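Local coordinates for protein CRISPR-associated endonuclease Cas12b (Alicyclobacillus acidoterrestris, PDB 5U31) that cuts invading DNA as an RNA-guided CRISPR endonuclease, recognising a protospacer adjacent motif and using divalent metal for activity in antiviral defence, at residues A[715-720]-A[779-784]; A[999-1004]-A[1075-1080]; A[1037-1042]-A[1091-1096]. The protein carries 3 engineered substitutions. All coordinates share one frame; numbering follows the deposited sequence.

Contact 1. Residues A[715-720]-A[779-784]; sequences AVYESV and GKVSGQ. With nucleotides of chain B.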
loop_
_atom_site.group_PDB
_atom_site.type_symbol
_atom_site.label_atom_id
_atom_site.label_comp_id
_atom_site.label_asym_id
_atom_site.label_seq_id
_atom_site.Cartn_x
_atom_site.Cartn_y
_atom_site.Cartn_z
ATOM N N ALA A 715 -49.614 -1.002 -9.697
ATOM C CA ALA A 715 -49.404 -2.377 -10.137
ATOM C C ALA A 715 -47.930 -2.659 -10.400
ATOM O O ALA A 715 -47.456 -3.772 -10.147
ATOM C CB ALA A 715 -50.238 -2.664 -11.384
ATOM N N VAL A 716 -47.195 -1.668 -10.910
ATOM C CA VAL A 716 -45.759 -1.835 -11.118
ATOM C C VAL A 716 -45.059 -2.124 -9.796
ATOM O O VAL A 716 -44.192 -3.002 -9.715
ATOM C CB VAL A 716 -45.171 -0.589 -11.808
ATOM C CG1 VAL A 716 -43.652 -0.662 -11.848
ATOM C CG2 VAL A 716 -45.743 -0.446 -13.210
ATOM N N TYR A 717 -45.432 -1.399 -8.739
ATOM C CA TYR A 717 -44.822 -1.634 -7.434
ATOM C C TYR A 717 -45.236 -2.979 -6.851
ATOM O O TYR A 717 -44.468 -3.589 -6.098
ATOM C CB TYR A 717 -45.179 -0.501 -6.471
ATOM C CG TYR A 717 -44.364 0.761 -6.674
ATOM C CD1 TYR A 717 -43.476 1.204 -5.702
ATOM C CD2 TYR A 717 -44.477 1.505 -7.842
ATOM C CE1 TYR A 717 -42.728 2.358 -5.888
ATOM C CE2 TYR A 717 -43.737 2.655 -8.036
ATOM C CZ TYR A 717 -42.863 3.078 -7.059
ATOM O OH TYR A 717 -42.125 4.224 -7.254
ATOM N N GLU A 718 -46.439 -3.459 -7.183
ATOM C CA GLU A 718 -46.870 -4.765 -6.696
ATOM C C GLU A 718 -46.228 -5.904 -7.475
ATOM O O GLU A 718 -46.099 -7.013 -6.946
ATOM C CB GLU A 718 -48.394 -4.881 -6.750
ATOM C CG GLU A 718 -49.105 -4.157 -5.615
ATOM C CD GLU A 718 -50.588 -4.475 -5.552
ATOM O OE1 GLU A 718 -51.084 -5.202 -6.440
ATOM O OE2 GLU A 718 -51.259 -3.999 -4.611
ATOM N N SER A 719 -45.825 -5.661 -8.723
ATOM C CA SER A 719 -45.072 -6.665 -9.462
ATOM C C SER A 719 -43.600 -6.667 -9.082
ATOM O O SER A 719 -42.930 -7.693 -9.246
ATOM C CB SER A 719 -45.227 -6.450 -10.969
ATOM O OG SER A 719 -44.751 -5.178 -11.367
ATOM N N VAL A 720 -43.085 -5.545 -8.577
ATOM C CA VAL A 720 -41.720 -5.516 -8.064
ATOM C C VAL A 720 -41.607 -6.368 -6.806
ATOM O O VAL A 720 -40.612 -7.075 -6.609
ATOM C CB VAL A 720 -41.277 -4.064 -7.811
ATOM C CG1 VAL A 720 -40.019 -4.020 -6.947
ATOM C CG2 VAL A 720 -41.044 -3.348 -9.133
ATOM N N GLY A 779 -33.313 -0.430 -4.062
ATOM C CA GLY A 779 -34.467 0.388 -3.722
ATOM C C GLY A 779 -35.674 0.047 -4.584
ATOM O O GLY A 779 -35.580 0.003 -5.813
ATOM N N LYS A 780 -36.810 -0.176 -3.917
ATOM C CA LYS A 780 -38.080 -0.419 -4.591
ATOM C C LYS A 780 -38.769 0.858 -5.054
ATOM O O LYS A 780 -39.762 0.772 -5.783
ATOM C CB LYS A 780 -39.034 -1.185 -3.672
ATOM C CG LYS A 780 -38.475 -2.470 -3.097
ATOM C CD LYS A 780 -39.547 -3.208 -2.310
ATOM C CE LYS A 780 -38.956 -4.347 -1.499
ATOM N NZ LYS A 780 -37.974 -3.865 -0.485
ATOM N N VAL A 781 -38.291 2.028 -4.638
ATOM C CA VAL A 781 -38.858 3.310 -5.046
ATOM C C VAL A 781 -37.869 3.972 -5.993
ATOM O O VAL A 781 -36.715 4.214 -5.624
ATOM C CB VAL A 781 -39.153 4.220 -3.844
ATOM C CG1 VAL A 781 -40.065 5.363 -4.263
ATOM C CG2 VAL A 781 -39.762 3.426 -2.697
ATOM N N SER A 782 -38.315 4.267 -7.211
ATOM C CA SER A 782 -37.422 4.835 -8.212
ATOM C C SER A 782 -36.986 6.234 -7.801
ATOM O O SER A 782 -37.801 7.043 -7.347
ATOM C CB SER A 782 -38.106 4.874 -9.575
ATOM O OG SER A 782 -39.296 5.637 -9.521
ATOM N N GLY A 783 -35.694 6.514 -7.948
ATOM C CA GLY A 783 -35.143 7.818 -7.668
ATOM C C GLY A 783 -34.521 7.968 -6.295
ATOM O O GLY A 783 -33.737 8.903 -6.090
ATOM N N GLN A 784 -34.836 7.077 -5.355
ATOM C CA GLN A 784 -34.360 7.229 -3.986
ATOM C C GLN A 784 -32.939 6.697 -3.831
ATOM O O GLN A 784 -32.578 5.656 -4.389
ATOM C CB GLN A 784 -35.294 6.514 -3.004
ATOM C CG GLN A 784 -35.192 4.994 -3.014
ATOM C CD GLN A 784 -36.074 4.339 -1.969
ATOM O OE1 GLN A 784 -36.661 5.014 -1.123
ATOM N NE2 GLN A 784 -36.172 3.014 -2.024
ATOM P P A B 107 -29.865 2.326 -7.606
ATOM O OP1 A B 107 -31.091 1.519 -7.828
ATOM O OP2 A B 107 -28.633 2.041 -8.389
ATOM O "O5'" A B 107 -30.216 3.867 -7.807
ATOM C "C5'" A B 107 -31.367 4.436 -7.201
ATOM C "C4'" A B 107 -31.430 5.927 -7.412
ATOM O "O4'" A B 107 -30.339 6.573 -6.708
ATOM C "C3'" A B 107 -31.276 6.404 -8.846
ATOM O "O3'" A B 107 -32.477 6.304 -9.587
ATOM C "C2'" A B 107 -30.784 7.835 -8.670
ATOM O "O2'" A B 107 -31.862 8.698 -8.340
ATOM C "C1'" A B 107 -29.892 7.696 -7.438
ATOM N N9 A B 107 -28.471 7.502 -7.787
ATOM C C8 A B 107 -27.733 6.342 -7.754
ATOM N N7 A B 107 -26.481 6.501 -8.114
ATOM C C5 A B 107 -26.386 7.857 -8.397
ATOM C C6 A B 107 -25.321 8.664 -8.830
ATOM N N6 A B 107 -24.091 8.207 -9.068
ATOM N N1 A B 107 -25.564 9.979 -9.019
ATOM C C2 A B 107 -26.795 10.447 -8.781
ATOM N N3 A B 107 -27.876 9.790 -8.371
ATOM C C4 A B 107 -27.602 8.484 -8.198
#
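In the REC2 (Helical-II) domain, Y717 of helix 709-739 packs its ring against the loop that follows helix 759-776, where K780 leads into a type II beta turn from V781 to Q784 and V781 and S782 begin it. Ring atom CE1 of Y717 lies 3.4 Å from the carbonyl O of K780, which comes obliquely to the ring. Farther out, OH of Y717 approaches CG1 of V781 at 3.8 Å. CG anti to the carbonyl carbon (chi1 -79°) sends the tyrosine ring from the helix to the K780 carbonyl and V781. Its hydroxyl hydrogen-bonds to G660 O, outside both segments. V720, a short apolar residue, places CG1 4.4 Å from CG of K780 and also packs on helix 641-658; the lysine makes a cation-pi contact with W724. At the positive phi of G783 (97°) a side chain would collide with the carbonyl O of S782, so glycine suits this third turn position. That turn also meets the guide RNA, with G783 O 2.9 Å from O2' of adenosine 107 of chain B. As no hydrogen bond joins the two segments, their contact rests on van der Waals fit, with the tyrosine's polar grip directed to G660.

Contact 2. Residues A[999-1004]-A[1075-1080]; sequences RLRCDW and SVVLMR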
loop_
_atom_site.group_PDB
_atom_site.type_symbol
_atom_site.label_atom_id
_atom_site.label_comp_id
_atom_site.label_asym_id
_atom_site.label_seq_id
_atom_site.Cartn_x
_atom_site.Cartn_y
_atom_site.Cartn_z
ATOM N N ARG A 999 14.884 7.520 -24.562
ATOM C CA ARG A 999 13.788 8.477 -24.655
ATOM C C ARG A 999 14.259 9.856 -24.210
ATOM O O ARG A 999 15.043 9.976 -23.265
ATOM C CB ARG A 999 12.588 8.017 -23.811
ATOM C CG ARG A 999 11.716 9.141 -23.289
ATOM C CD ARG A 999 10.379 8.649 -22.766
ATOM N NE ARG A 999 9.605 9.758 -22.214
ATOM C CZ ARG A 999 8.306 9.707 -21.948
ATOM N NH1 ARG A 999 7.621 8.598 -22.191
ATOM N NH2 ARG A 999 7.689 10.768 -21.442
ATOM N N LEU A 1000 13.774 10.896 -24.892
ATOM C CA LEU A 1000 14.221 12.259 -24.632
ATOM C C LEU A 1000 13.068 13.226 -24.850
ATOM O O LEU A 1000 12.393 13.160 -25.881
ATOM C CB LEU A 1000 15.396 12.622 -25.546
ATOM C CG LEU A 1000 16.634 13.258 -24.918
ATOM C CD1 LEU A 1000 17.020 12.533 -23.653
ATOM C CD2 LEU A 1000 17.783 13.237 -25.908
ATOM N N ARG A 1001 12.848 14.122 -23.889
ATOM C CA ARG A 1001 11.861 15.189 -24.017
ATOM C C ARG A 1001 12.544 16.457 -24.503
ATOM O O ARG A 1001 13.582 16.853 -23.965
ATOM C CB ARG A 1001 11.154 15.463 -22.692
ATOM C CG ARG A 1001 9.751 14.921 -22.644
ATOM C CD ARG A 1001 8.752 15.966 -22.196
ATOM N NE ARG A 1001 7.440 15.685 -22.766
ATOM C CZ ARG A 1001 6.612 14.745 -22.319
ATOM N NH1 ARG A 1001 6.952 13.986 -21.280
ATOM N NH2 ARG A 1001 5.442 14.562 -22.916
ATOM N N CYS A 1002 11.955 17.097 -25.508
ATOM C CA CYS A 1002 12.597 18.227 -26.159
ATOM C C CYS A 1002 11.585 19.335 -26.400
ATOM O O CYS A 1002 10.375 19.105 -26.456
ATOM C CB CYS A 1002 13.250 17.803 -27.476
ATOM S SG CYS A 1002 14.456 16.481 -27.266
ATOM N N ASP A 1003 12.109 20.550 -26.531
ATOM C CA ASP A 1003 11.326 21.728 -26.866
ATOM C C ASP A 1003 11.981 22.423 -28.049
ATOM O O ASP A 1003 13.209 22.436 -28.175
ATOM C CB ASP A 1003 11.222 22.708 -25.683
ATOM C CG ASP A 1003 10.726 22.045 -24.404
ATOM O OD1 ASP A 1003 11.564 21.552 -23.618
ATOM O OD2 ASP A 1003 9.497 22.029 -24.178
ATOM N N TRP A 1004 11.156 23.000 -28.919
ATOM C CA TRP A 1004 11.675 23.696 -30.088
ATOM C C TRP A 1004 12.358 25.006 -29.693
ATOM O O TRP A 1004 12.126 25.564 -28.616
ATOM C CB TRP A 1004 10.553 23.983 -31.085
ATOM C CG TRP A 1004 10.066 22.781 -31.829
ATOM C CD1 TRP A 1004 8.949 22.045 -31.561
ATOM C CD2 TRP A 1004 10.675 22.182 -32.976
ATOM N NE1 TRP A 1004 8.827 21.022 -32.471
ATOM C CE2 TRP A 1004 9.874 21.086 -33.352
ATOM C CE3 TRP A 1004 11.822 22.468 -33.724
ATOM C CZ2 TRP A 1004 10.184 20.275 -34.439
ATOM C CZ3 TRP A 1004 12.126 21.664 -34.804
ATOM C CH2 TRP A 1004 11.311 20.580 -35.152
ATOM N N SER A 1075 5.889 20.166 -26.296
ATOM C CA SER A 1075 7.148 19.442 -26.321
ATOM C C SER A 1075 7.047 18.221 -27.231
ATOM O O SER A 1075 5.959 17.749 -27.572
ATOM C CB SER A 1075 7.558 19.015 -24.907
ATOM O OG SER A 1075 6.634 18.093 -24.356
ATOM N N VAL A 1076 8.209 17.712 -27.626
ATOM C CA VAL A 1076 8.318 16.558 -28.509
ATOM C C VAL A 1076 9.130 15.488 -27.798
ATOM O O VAL A 1076 10.195 15.779 -27.242
ATOM C CB VAL A 1076 8.970 16.933 -29.853
ATOM C CG1 VAL A 1076 9.187 15.693 -30.702
ATOM C CG2 VAL A 1076 8.113 17.951 -30.593
ATOM N N VAL A 1077 8.628 14.258 -27.808
ATOM C CA VAL A 1077 9.319 13.125 -27.208
ATOM C C VAL A 1077 9.966 12.317 -28.320
ATOM O O VAL A 1077 9.285 11.867 -29.248
ATOM C CB VAL A 1077 8.363 12.256 -26.379
ATOM C CG1 VAL A 1077 9.032 10.940 -26.007
ATOM C CG2 VAL A 1077 7.938 13.007 -25.136
ATOM N N LEU A 1078 11.279 12.134 -28.225
ATOM C CA LEU A 1078 12.041 11.355 -29.190
ATOM C C LEU A 1078 12.378 9.990 -28.602
ATOM O O LEU A 1078 12.844 9.899 -27.460
ATOM C CB LEU A 1078 13.322 12.088 -29.589
ATOM C CG LEU A 1078 13.187 13.489 -30.183
ATOM C CD1 LEU A 1078 14.536 13.995 -30.639
ATOM C CD2 LEU A 1078 12.215 13.468 -31.336
HETATM N N MSE A 1079 12.137 8.938 -29.381
HETATM C CA MSE A 1079 12.488 7.570 -29.000
HETATM C C MSE A 1079 13.607 7.036 -29.882
HETATM O O MSE A 1079 13.914 7.603 -30.929
HETATM C CB MSE A 1079 11.275 6.650 -29.096
HETATM C CG MSE A 1079 10.116 7.045 -28.211
HETATM SE SE MSE A 1079 10.322 6.487 -26.355
HETATM C CE MSE A 1079 8.602 7.124 -25.695
ATOM N N ARG A 1080 14.205 5.925 -29.468
ATOM C CA ARG A 1080 15.395 5.412 -30.127
ATOM C C ARG A 1080 15.449 3.903 -29.938
ATOM O O ARG A 1080 15.211 3.408 -28.835
ATOM C CB ARG A 1080 16.647 6.080 -29.549
ATOM C CG ARG A 1080 17.782 6.241 -30.520
ATOM C CD ARG A 1080 19.012 5.526 -30.009
ATOM N NE ARG A 1080 19.520 6.105 -28.769
ATOM C CZ ARG A 1080 20.511 6.989 -28.714
ATOM N NH1 ARG A 1080 20.918 7.457 -27.542
ATOM N NH2 ARG A 1080 21.096 7.407 -29.830
#
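One face of the R1001 guanidinium is covered by CG2 of V1077, 3.5 Å above the plane and over its centre, while S1075 OG lies near the edge, 18° out of that plane, and accepts a hydrogen bond from R1001 NE at 3.0 Å. The contact belongs to an antiparallel sheet of the Nuc-II domain, where 999-1004 runs against 1076-1079. The guanidinium of R999 has V1077 CG1 over one face, 4.0 Å above the plane and offset toward the rim. One valine thus serves two arginines: CG1 is anti to the backbone N (chi1 168°) and CG2 anti to the carbonyl carbon, which turns a methyl to each. L1000 with L1078 and C1002 with V1076 are the hydrogen-bonded pairs, exchanging four backbone bonds. The apolar residues L1000, C1002, V1076 and L1078 suit the buried face opposite the arginines, the leucines on W1091, C1002 and V1076 on L1013. W1004 lays NE1 3.7 Å from V1076 CG2, and D1003 pairs with R1016. On the arginine face, selenomethionine M1079 lies alongside R999 and points the same way, bringing SE to 3.7 Å from R999 CB and CE to 3.7 Å from R999 CD.

Contact 3. Residues A[1037-1042]-A[1091-1096]; sequences VTYYER and WTRQKE. With nucleotides of chain E.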
loop_
_atom_site.group_PDB
_atom_site.type_symbol
_atom_site.label_atom_id
_atom_site.label_comp_id
_atom_site.label_asym_id
_atom_site.label_seq_id
_atom_site.Cartn_x
_atom_site.Cartn_y
_atom_site.Cartn_z
ATOM N N VAL A 1037 9.997 13.541 -38.540
ATOM C CA VAL A 1037 9.848 12.237 -37.915
ATOM C C VAL A 1037 11.173 11.702 -37.387
ATOM O O VAL A 1037 11.228 11.160 -36.279
ATOM C CB VAL A 1037 9.197 11.226 -38.890
ATOM C CG1 VAL A 1037 9.969 11.157 -40.195
ATOM C CG2 VAL A 1037 9.115 9.851 -38.270
ATOM N N THR A 1038 12.260 11.869 -38.141
ATOM C CA THR A 1038 13.551 11.277 -37.811
ATOM C C THR A 1038 14.564 12.375 -37.522
ATOM O O THR A 1038 14.930 13.139 -38.421
ATOM C CB THR A 1038 14.044 10.385 -38.946
ATOM O OG1 THR A 1038 13.108 9.319 -39.146
ATOM C CG2 THR A 1038 15.409 9.815 -38.614
ATOM N N TYR A 1039 15.049 12.420 -36.285
ATOM C CA TYR A 1039 15.905 13.492 -35.804
ATOM C C TYR A 1039 17.356 13.028 -35.700
ATOM O O TYR A 1039 17.637 11.841 -35.502
ATOM C CB TYR A 1039 15.397 14.007 -34.450
ATOM C CG TYR A 1039 14.060 14.715 -34.563
ATOM C CD1 TYR A 1039 13.970 16.098 -34.475
ATOM C CD2 TYR A 1039 12.890 14.001 -34.799
ATOM C CE1 TYR A 1039 12.750 16.746 -34.592
ATOM C CE2 TYR A 1039 11.669 14.642 -34.926
ATOM C CZ TYR A 1039 11.606 16.015 -34.823
ATOM O OH TYR A 1039 10.396 16.660 -34.946
ATOM N N TYR A 1040 18.276 13.987 -35.855
ATOM C CA TYR A 1040 19.713 13.750 -35.813
ATOM C C TYR A 1040 20.379 14.802 -34.933
ATOM O O TYR A 1040 19.913 15.940 -34.844
ATOM C CB TYR A 1040 20.329 13.788 -37.219
ATOM C CG TYR A 1040 19.571 12.978 -38.240
ATOM C CD1 TYR A 1040 19.846 11.635 -38.426
ATOM C CD2 TYR A 1040 18.579 13.558 -39.017
ATOM C CE1 TYR A 1040 19.154 10.888 -39.354
ATOM C CE2 TYR A 1040 17.882 12.819 -39.949
ATOM C CZ TYR A 1040 18.174 11.483 -40.114
ATOM O OH TYR A 1040 17.487 10.735 -41.045
ATOM N N GLU A 1041 21.489 14.420 -34.301
ATOM C CA GLU A 1041 22.135 15.276 -33.314
ATOM C C GLU A 1041 23.068 16.289 -33.971
ATOM O O GLU A 1041 23.707 16.011 -34.989
ATOM C CB GLU A 1041 22.934 14.441 -32.311
ATOM C CG GLU A 1041 22.152 13.331 -31.631
ATOM C CD GLU A 1041 23.043 12.400 -30.825
ATOM O OE1 GLU A 1041 24.224 12.237 -31.204
ATOM O OE2 GLU A 1041 22.569 11.840 -29.812
ATOM N N ARG A 1042 23.143 17.470 -33.364
ATOM C CA ARG A 1042 24.128 18.497 -33.685
ATOM C C ARG A 1042 25.013 18.732 -32.461
ATOM O O ARG A 1042 24.973 17.975 -31.488
ATOM C CB ARG A 1042 23.449 19.787 -34.149
ATOM C CG ARG A 1042 23.102 19.804 -35.622
ATOM C CD ARG A 1042 23.318 21.177 -36.249
ATOM N NE ARG A 1042 22.248 22.131 -35.957
ATOM C CZ ARG A 1042 22.296 23.046 -34.993
ATOM N NH1 ARG A 1042 21.275 23.873 -34.811
ATOM N NH2 ARG A 1042 23.363 23.136 -34.210
ATOM N N TRP A 1091 16.859 8.750 -33.789
ATOM C CA TRP A 1091 15.867 9.388 -32.931
ATOM C C TRP A 1091 14.596 9.654 -33.724
ATOM O O TRP A 1091 14.629 10.336 -34.754
ATOM C CB TRP A 1091 16.415 10.687 -32.352
ATOM C CG TRP A 1091 17.422 10.475 -31.290
ATOM C CD1 TRP A 1091 18.773 10.571 -31.412
ATOM C CD2 TRP A 1091 17.164 10.114 -29.930
ATOM N NE1 TRP A 1091 19.375 10.299 -30.209
ATOM C CE2 TRP A 1091 18.407 10.016 -29.283
ATOM C CE3 TRP A 1091 16.000 9.866 -29.197
ATOM C CZ2 TRP A 1091 18.520 9.682 -27.938
ATOM C CZ3 TRP A 1091 16.112 9.536 -27.865
ATOM C CH2 TRP A 1091 17.363 9.445 -27.248
ATOM N N THR A 1092 13.479 9.118 -33.245
ATOM C CA THR A 1092 12.206 9.198 -33.941
ATOM C C THR A 1092 11.162 9.771 -32.995
ATOM O O THR A 1092 11.213 9.545 -31.783
ATOM C CB THR A 1092 11.761 7.808 -34.457
ATOM O OG1 THR A 1092 12.819 7.218 -35.222
ATOM C CG2 THR A 1092 10.526 7.916 -35.333
ATOM N N ARG A 1093 10.229 10.537 -33.553
ATOM C CA ARG A 1093 9.109 11.028 -32.765
ATOM C C ARG A 1093 8.326 9.856 -32.195
ATOM O O ARG A 1093 8.154 8.830 -32.855
ATOM C CB ARG A 1093 8.196 11.900 -33.618
ATOM C CG ARG A 1093 7.953 13.284 -33.051
ATOM C CD ARG A 1093 6.483 13.645 -33.110
ATOM N NE ARG A 1093 5.885 13.299 -34.395
ATOM C CZ ARG A 1093 5.903 14.088 -35.464
ATOM N NH1 ARG A 1093 5.331 13.692 -36.594
ATOM N NH2 ARG A 1093 6.499 15.272 -35.402
ATOM N N GLN A 1094 7.845 10.021 -30.962
ATOM C CA GLN A 1094 7.249 8.903 -30.237
ATOM C C GLN A 1094 6.087 8.287 -31.004
ATOM O O GLN A 1094 5.956 7.058 -31.061
ATOM C CB GLN A 1094 6.792 9.367 -28.858
ATOM C CG GLN A 1094 5.997 8.345 -28.084
ATOM C CD GLN A 1094 5.638 8.841 -26.704
ATOM O OE1 GLN A 1094 5.800 10.024 -26.400
ATOM N NE2 GLN A 1094 5.153 7.940 -25.852
ATOM N N LYS A 1095 5.237 9.122 -31.604
ATOM C CA LYS A 1095 4.053 8.616 -32.293
ATOM C C LYS A 1095 4.439 7.678 -33.430
ATOM O O LYS A 1095 4.030 6.510 -33.460
ATOM C CB LYS A 1095 3.215 9.786 -32.813
ATOM C CG LYS A 1095 1.957 9.372 -33.564
ATOM C CD LYS A 1095 1.286 10.575 -34.220
ATOM C CE LYS A 1095 -0.013 10.184 -34.904
ATOM N NZ LYS A 1095 -0.968 9.551 -33.950
ATOM N N GLU A 1096 5.247 8.172 -34.372
ATOM C CA GLU A 1096 5.648 7.354 -35.512
ATOM C C GLU A 1096 6.551 6.202 -35.094
ATOM O O GLU A 1096 6.526 5.142 -35.727
ATOM C CB GLU A 1096 6.344 8.216 -36.566
ATOM C CG GLU A 1096 5.431 9.194 -37.290
ATOM C CD GLU A 1096 5.146 10.444 -36.482
ATOM O OE1 GLU A 1096 5.773 10.613 -35.417
ATOM O OE2 GLU A 1096 4.299 11.258 -36.911
ATOM P P DG E 2 -1.024 5.073 -24.627
ATOM O OP1 DG E 2 -2.059 5.784 -23.845
ATOM O OP2 DG E 2 -0.128 5.851 -25.511
ATOM O "O5'" DG E 2 -0.137 4.220 -23.588
ATOM C "C5'" DG E 2 0.754 3.191 -24.053
ATOM C "C4'" DG E 2 2.150 3.356 -23.479
ATOM O "O4'" DG E 2 3.121 2.898 -24.441
ATOM C "C3'" DG E 2 2.560 4.784 -23.218
ATOM O "O3'" DG E 2 3.649 4.806 -22.330
ATOM C "C2'" DG E 2 2.971 5.263 -24.610
ATOM C "C1'" DG E 2 3.480 3.979 -25.285
ATOM N N9 DG E 2 2.905 3.722 -26.613
ATOM C C8 DG E 2 2.595 2.489 -27.136
ATOM N N7 DG E 2 2.094 2.540 -28.337
ATOM C C5 DG E 2 2.065 3.896 -28.643
ATOM C C6 DG E 2 1.619 4.558 -29.817
ATOM O O6 DG E 2 1.148 4.057 -30.852
ATOM N N1 DG E 2 1.765 5.939 -29.718
ATOM C C2 DG E 2 2.274 6.599 -28.627
ATOM N N2 DG E 2 2.336 7.936 -28.716
ATOM N N3 DG E 2 2.698 5.995 -27.521
ATOM C C4 DG E 2 2.563 4.644 -27.595
#
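R1093 combines three roles where it meets V1037: it ends a strand, occupies the N-cap position of helix 1094-1113, and grips a glutamate one turn on. Its backbone N donates to V1037 O at 3.0 Å, so this amide is spent on the neighbouring strand. The side chain, bent at chi2 and chi3, turns back to E1096 and holds it side-on with two nitrogens. NH1 reaches OE2 at 2.7 Å, in the guanidinium plane but from above the carboxylate plane, whereas NE meets OE1 at 2.9 Å on its syn side, though 27° out of the guanidinium plane and less straight (137°). E1096 lies in the first helical turn, where a carboxylate probably also gains from the helix dipole. V1037 fills the angle between strand and helix: CG2, anti to the backbone N, lies 3.6 Å from E1096 CB and 3.8 Å from T1092 CG2. Y1039 N also donates to W1091 O. T1038 and T1092, beta-branched residues suited to extended chain, face each other as a non-hydrogen-bonded pair, and N1087 ND2 bonds to both hydroxyls. On the other face lie the rings of Y1039 and W1091, both packed on L1078; W1091 also makes an edge-to-face contact with F1031. OE2 of E1041 approaches W1091 NE1 obliquely at 3.6 Å without a hydrogen bond, while OE1 forms a salt bridge with K1029. Q1094 NE2 approaches N3 of DG2 of chain E at 3.5 Å. The arrangement is an antiparallel strand pair of the Nuc-II sheet in which one strand passes directly into a helix.

How the contacts relate
Contacts 2 and 3 belong to one six-stranded antiparallel sheet of the Nuc-II domain, their centres about 8 Å apart, and are partly buried. Strands 1076-1079 and 1091-1093 are neighbours, so contact 2 probably bonds to contact 3 through M1079 N to T1092 O and V1077 O to Q1094 N; L1078 and W1091 pack across the same seam. Contact 1 is a surface contact in REC2, its centre about 58 Å from the centre of contact 2, and joins helix to loop. Its chemistry differs accordingly: no hydrogen bond crosses it and it rests largely on a single ring, whereas backbone bonds and apolar side chains hold both sheet contacts.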